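Local structure of alpha-L-arabinosidase (Xanthomonas axonopodis pv. citri, 6D25) at residues Ala168-Ala173 with Ser177-Glu182; Asn181-Arg184 with Ala190-Gln193. The protein probably hydrolyses alpha-L-arabinofuranosyl side chains of arabinoxylans, including those on internally di-substituted units, as a trimeric GH51 arabinofuranosidase. All blocks are in the same frame, centred on the assembly; numbering follows the deposited sequence.

Contact 1: Ala168-Ala173 with Ser177-Glu182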
loop_
_atom_site.group_PDB
_atom_site.type_symbol
_atom_site.label_atom_id
_atom_site.label_comp_id
_atom_site.label_asym_id
_atom_site.label_seq_id
_atom_site.Cartn_x
_atom_site.Cartn_y
_atom_site.Cartn_z
ATOM N N ALA A 168 -3.757 7.298 -16.998
ATOM C CA ALA A 168 -2.823 7.540 -18.069
ATOM C C ALA A 168 -3.308 6.874 -19.371
ATOM O O ALA A 168 -3.213 7.497 -20.441
ATOM C CB ALA A 168 -1.458 7.006 -17.707
ATOM N N GLU A 169 -3.819 5.652 -19.287
ATOM C CA GLU A 169 -4.323 4.970 -20.475
ATOM C C GLU A 169 -5.538 5.727 -21.043
ATOM O O GLU A 169 -5.627 5.969 -22.266
ATOM C CB GLU A 169 -4.703 3.507 -20.187
ATOM C CG GLU A 169 -5.304 2.755 -21.383
ATOM C CD GLU A 169 -5.732 1.323 -21.105
ATOM O OE1 GLU A 169 -5.066 0.697 -20.229
ATOM O OE2 GLU A 169 -6.781 0.804 -21.732
ATOM N N TYR A 170 -6.474 6.090 -20.163
ATOM C CA TYR A 170 -7.662 6.813 -20.575
ATOM C C TYR A 170 -7.275 8.042 -21.402
ATOM O O TYR A 170 -7.856 8.315 -22.450
ATOM C CB TYR A 170 -8.443 7.249 -19.346
ATOM C CG TYR A 170 -9.732 7.984 -19.625
ATOM C CD1 TYR A 170 -9.744 9.357 -19.748
ATOM C CD2 TYR A 170 -10.926 7.303 -19.760
ATOM C CE1 TYR A 170 -10.924 10.050 -19.976
ATOM C CE2 TYR A 170 -12.112 7.973 -19.985
ATOM C CZ TYR A 170 -12.124 9.355 -20.079
ATOM O OH TYR A 170 -13.307 10.018 -20.297
ATOM N N MET A 171 -6.301 8.784 -20.909
ATOM C CA MET A 171 -5.953 10.071 -21.520
ATOM C C MET A 171 -5.105 9.900 -22.798
ATOM O O MET A 171 -5.213 10.761 -23.673
ATOM C CB MET A 171 -5.187 10.962 -20.540
ATOM C CG MET A 171 -6.115 11.577 -19.475
ATOM S SD MET A 171 -5.258 12.796 -18.431
ATOM C CE MET A 171 -4.233 11.738 -17.421
ATOM N N THR A 172 -4.255 8.865 -22.873
ATOM C CA THR A 172 -3.180 8.830 -23.917
ATOM C C THR A 172 -3.293 7.646 -24.890
ATOM O O THR A 172 -2.615 7.663 -25.883
ATOM C CB THR A 172 -1.777 8.778 -23.279
ATOM O OG1 THR A 172 -1.573 7.551 -22.565
ATOM C CG2 THR A 172 -1.535 9.951 -22.359
ATOM N N ALA A 173 -4.116 6.640 -24.635
ATOM C CA ALA A 173 -4.129 5.437 -25.470
ATOM C C ALA A 173 -4.711 5.746 -26.854
ATOM O O ALA A 173 -5.811 6.281 -26.949
ATOM C CB ALA A 173 -4.876 4.312 -24.806
ATOM N N SER A 177 -8.885 0.128 -26.864
ATOM C CA SER A 177 -9.133 -0.402 -25.558
ATOM C C SER A 177 -10.410 0.223 -24.961
ATOM O O SER A 177 -10.852 1.304 -25.356
ATOM C CB SER A 177 -7.918 -0.138 -24.680
ATOM O OG SER A 177 -7.904 1.221 -24.194
ATOM N N SER A 178 -10.979 -0.448 -23.971
ATOM C CA SER A 178 -12.188 0.016 -23.318
ATOM C C SER A 178 -11.984 1.410 -22.704
ATOM O O SER A 178 -12.908 2.224 -22.771
ATOM C CB SER A 178 -12.671 -0.962 -22.281
ATOM O OG SER A 178 -13.163 -2.108 -22.957
ATOM N N LEU A 179 -10.829 1.663 -22.081
ATOM C CA LEU A 179 -10.614 2.966 -21.467
ATOM C C LEU A 179 -10.474 4.038 -22.567
ATOM O O LEU A 179 -11.021 5.140 -22.425
ATOM C CB LEU A 179 -9.375 2.933 -20.563
ATOM C CG LEU A 179 -9.589 2.294 -19.192
ATOM C CD1 LEU A 179 -8.245 1.925 -18.520
ATOM C CD2 LEU A 179 -10.371 3.249 -18.289
ATOM N N ALA A 180 -9.772 3.745 -23.646
ATOM C CA ALA A 180 -9.673 4.705 -24.743
ATOM C C ALA A 180 -11.070 4.960 -25.334
ATOM O O ALA A 180 -11.402 6.083 -25.663
ATOM C CB ALA A 180 -8.728 4.207 -25.814
ATOM N N ASN A 181 -11.875 3.920 -25.483
ATOM C CA ASN A 181 -13.199 4.074 -26.057
ATOM C C ASN A 181 -14.129 4.868 -25.112
ATOM O O ASN A 181 -15.071 5.502 -25.560
ATOM C CB ASN A 181 -13.814 2.737 -26.395
ATOM C CG ASN A 181 -13.127 2.049 -27.562
ATOM O OD1 ASN A 181 -12.396 2.671 -28.319
ATOM N ND2 ASN A 181 -13.420 0.784 -27.767
ATOM N N GLU A 182 -13.882 4.798 -23.818
ATOM C CA GLU A 182 -14.615 5.562 -22.853
ATOM C C GLU A 182 -14.284 7.061 -23.004
ATOM O O GLU A 182 -15.195 7.908 -22.982
ATOM C CB GLU A 182 -14.326 5.038 -21.443
ATOM C CG GLU A 182 -15.219 5.660 -20.403
ATOM C CD GLU A 182 -15.001 5.138 -18.986
ATOM O OE1 GLU A 182 -14.257 4.145 -18.807
ATOM O OE2 GLU A 182 -15.669 5.704 -18.073
HETATM O O HOH W 1 -9.014 -0.589 -21.181
#
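Glu169 reaches from the last turns of helix 161-172 to the N-terminus of helix 178-185. Its chain is extended, with CG anti to the backbone N (chi1 177°). Ser177 OG donates to Glu169 OE2 at 2.7 Å, on the anti side of the carboxylate. Ser177 is the N-cap of the second helix, and the same OG accepts from Ala180 N at 3.2 Å in a nearly straight bond (165°). A water gives Glu169 OE2 a second donor, 2.7 Å from the water oxygen, and accepts from Leu179 N.

Van der Waals contacts flank this polar group. Leu179 CD1 lies 3.7 Å from Glu169 CD, and the two side chains cross at about a right angle. The Tyr170 ring lies against the second helix, its CD2 3.4 Å from Leu179 O and 4.3 Å from Leu179 CD2, an apolar pair. Glu182 CG comes to the ring edge in plane, 3.9 Å from Tyr170 CE2. The polar ends of this pair turn elsewhere: Tyr170 OH bonds to His137, and Glu182 forms a salt bridge with Arg108. Ala173 CB and Ala180 CB touch at 4.0 Å, next to the interhelix connection.

The two short helical segments cross at -54°, and Val121 of the second subunit packs on Glu169 and Ser177. The carboxylate thus holds the capping hydroxyl. Its negative charge beside the capped N-terminus would probably be stabilised by the helix dipole.

Contact 2: Asn181-Arg184 with Ala190-Gln193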
loop_
_atom_site.group_PDB
_atom_site.type_symbol
_atom_site.label_atom_id
_atom_site.label_comp_id
_atom_site.label_asym_id
_atom_site.label_seq_id
_atom_site.Cartn_x
_atom_site.Cartn_y
_atom_site.Cartn_z
ATOM N N ASN A 181 -11.875 3.920 -25.483
ATOM C CA ASN A 181 -13.199 4.074 -26.057
ATOM C C ASN A 181 -14.129 4.868 -25.112
ATOM O O ASN A 181 -15.071 5.502 -25.560
ATOM C CB ASN A 181 -13.814 2.737 -26.395
ATOM C CG ASN A 181 -13.127 2.049 -27.562
ATOM O OD1 ASN A 181 -12.396 2.671 -28.319
ATOM N ND2 ASN A 181 -13.420 0.784 -27.767
ATOM N N GLU A 182 -13.882 4.798 -23.818
ATOM C CA GLU A 182 -14.615 5.562 -22.853
ATOM C C GLU A 182 -14.284 7.061 -23.004
ATOM O O GLU A 182 -15.195 7.908 -22.982
ATOM C CB GLU A 182 -14.326 5.038 -21.443
ATOM C CG GLU A 182 -15.219 5.660 -20.403
ATOM C CD GLU A 182 -15.001 5.138 -18.986
ATOM O OE1 GLU A 182 -14.257 4.145 -18.807
ATOM O OE2 GLU A 182 -15.669 5.704 -18.073
ATOM N N ARG A 183 -12.997 7.391 -23.166
ATOM C CA ARG A 183 -12.610 8.747 -23.522
ATOM C C ARG A 183 -13.352 9.215 -24.798
ATOM O O ARG A 183 -13.883 10.348 -24.850
ATOM C CB ARG A 183 -11.102 8.836 -23.722
ATOM C CG ARG A 183 -10.616 10.224 -24.099
ATOM C CD ARG A 183 -9.226 10.261 -24.714
ATOM N NE ARG A 183 -9.136 9.526 -25.972
ATOM C CZ ARG A 183 -8.261 8.537 -26.252
ATOM N NH1 ARG A 183 -7.478 8.003 -25.317
ATOM N NH2 ARG A 183 -8.188 8.089 -27.515
ATOM N N ARG A 184 -13.374 8.370 -25.819
ATOM C CA ARG A 184 -14.064 8.710 -27.066
ATOM C C ARG A 184 -15.565 8.925 -26.805
ATOM O O ARG A 184 -16.140 9.875 -27.350
ATOM C CB ARG A 184 -13.832 7.655 -28.150
ATOM C CG ARG A 184 -12.366 7.416 -28.485
ATOM C CD ARG A 184 -12.177 6.569 -29.745
ATOM N NE ARG A 184 -10.758 6.508 -30.083
ATOM C CZ ARG A 184 -9.897 5.593 -29.687
ATOM N NH1 ARG A 184 -10.327 4.538 -29.023
ATOM N NH2 ARG A 184 -8.596 5.767 -29.932
ATOM N N ALA A 190 -9.223 11.640 -30.225
ATOM C CA ALA A 190 -7.763 11.444 -30.227
ATOM C C ALA A 190 -7.249 11.483 -28.786
ATOM O O ALA A 190 -7.819 12.138 -27.938
ATOM C CB ALA A 190 -7.093 12.524 -31.068
ATOM N N PRO A 191 -6.146 10.803 -28.531
ATOM C CA PRO A 191 -5.469 10.992 -27.255
ATOM C C PRO A 191 -5.099 12.470 -27.015
ATOM O O PRO A 191 -4.924 13.224 -27.968
ATOM C CB PRO A 191 -4.144 10.222 -27.378
ATOM C CG PRO A 191 -4.341 9.278 -28.505
ATOM C CD PRO A 191 -5.392 9.906 -29.412
ATOM N N TRP A 192 -4.982 12.852 -25.763
ATOM C CA TRP A 192 -4.311 14.078 -25.395
ATOM C C TRP A 192 -2.822 13.778 -25.161
ATOM O O TRP A 192 -2.416 12.642 -24.945
ATOM C CB TRP A 192 -4.872 14.661 -24.100
ATOM C CG TRP A 192 -6.287 15.152 -24.110
ATOM C CD1 TRP A 192 -6.750 16.333 -24.608
ATOM C CD2 TRP A 192 -7.402 14.513 -23.471
ATOM N NE1 TRP A 192 -8.082 16.450 -24.348
ATOM C CE2 TRP A 192 -8.511 15.361 -23.627
ATOM C CE3 TRP A 192 -7.560 13.333 -22.749
ATOM C CZ2 TRP A 192 -9.770 15.053 -23.112
ATOM C CZ3 TRP A 192 -8.806 13.013 -22.258
ATOM C CH2 TRP A 192 -9.898 13.871 -22.426
ATOM N N GLN A 193 -2.026 14.827 -25.149
ATOM C CA GLN A 193 -0.645 14.757 -24.725
ATOM C C GLN A 193 -0.577 14.989 -23.216
ATOM O O GLN A 193 -1.149 15.963 -22.702
ATOM C CB GLN A 193 0.192 15.823 -25.454
ATOM C CG GLN A 193 0.136 15.717 -26.973
ATOM C CD GLN A 193 0.743 14.434 -27.496
ATOM O OE1 GLN A 193 1.903 14.136 -27.211
ATOM N NE2 GLN A 193 -0.038 13.677 -28.242
#
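The loop that leads from helix 178-185 to strand 196-199 folds back against the helix, and Arg183 meets it with Ala190, Pro191 and Trp192. The Arg183 side chain leaves with CG anti to the backbone N and bends at chi3 (62°). Its aliphatic part therefore lies by the indole while the guanidinium turns toward the loop backbone. Arg183 CD is 3.7 Å from Trp192 CZ3, and CG is almost as near the same carbon. The two side chains run past each other in opposite directions, with guanidinium and indole planes 72° apart.

Pro191 N sits over one face of the guanidinium, toward its rim, 3.5 Å from Arg183 NH2. Pro191 CD lies 3.8 Å from the same nitrogen. Arg183 NE comes within 3.5 Å of Ala190 O, but no hydrogen bond joins the two segments.

In the parallel eight-stranded barrel of this GH51 enzyme, this is an alpha-to-beta connection on the way into the fourth strand. Here the arginine is held by backbone carbonyls from both sides of its helix in sequence. Its NH1 donates to Tyr170 O and Ala173 O, at the end of helix 161-172. NE and NH2 donate to Arg188 O and Asp189 O, just before the loop segment.

Trp192 is fixed at its other end, where NE1 donates to Asp141 of helix 136-146. Arg188 makes a cation-pi contact with the indole. The Arg184 guanidinium has Arg183 NH2 over one face, toward the rim, 3.3 Å above its plane.

In the fold
Contact 2 begins on the segment where contact 1 ends, and their centres are about 6 Å apart. Both use helix 178-185 and share Asn181 and Glu182. Contact 1 joins that helix to helix 161-172 before it, and contact 2 joins it to the loop after it. Arg183 connects the two directly, and Pro191 packs on the backbone of Thr172 and Ala173. The contact centres lie about 30 and 28 Å from the centre of the chain, in the connection between strands 149-154 and 196-199 of the barrel. The second subunit touches contact 1 but not contact 2, so the helix pair borders a trimer interface.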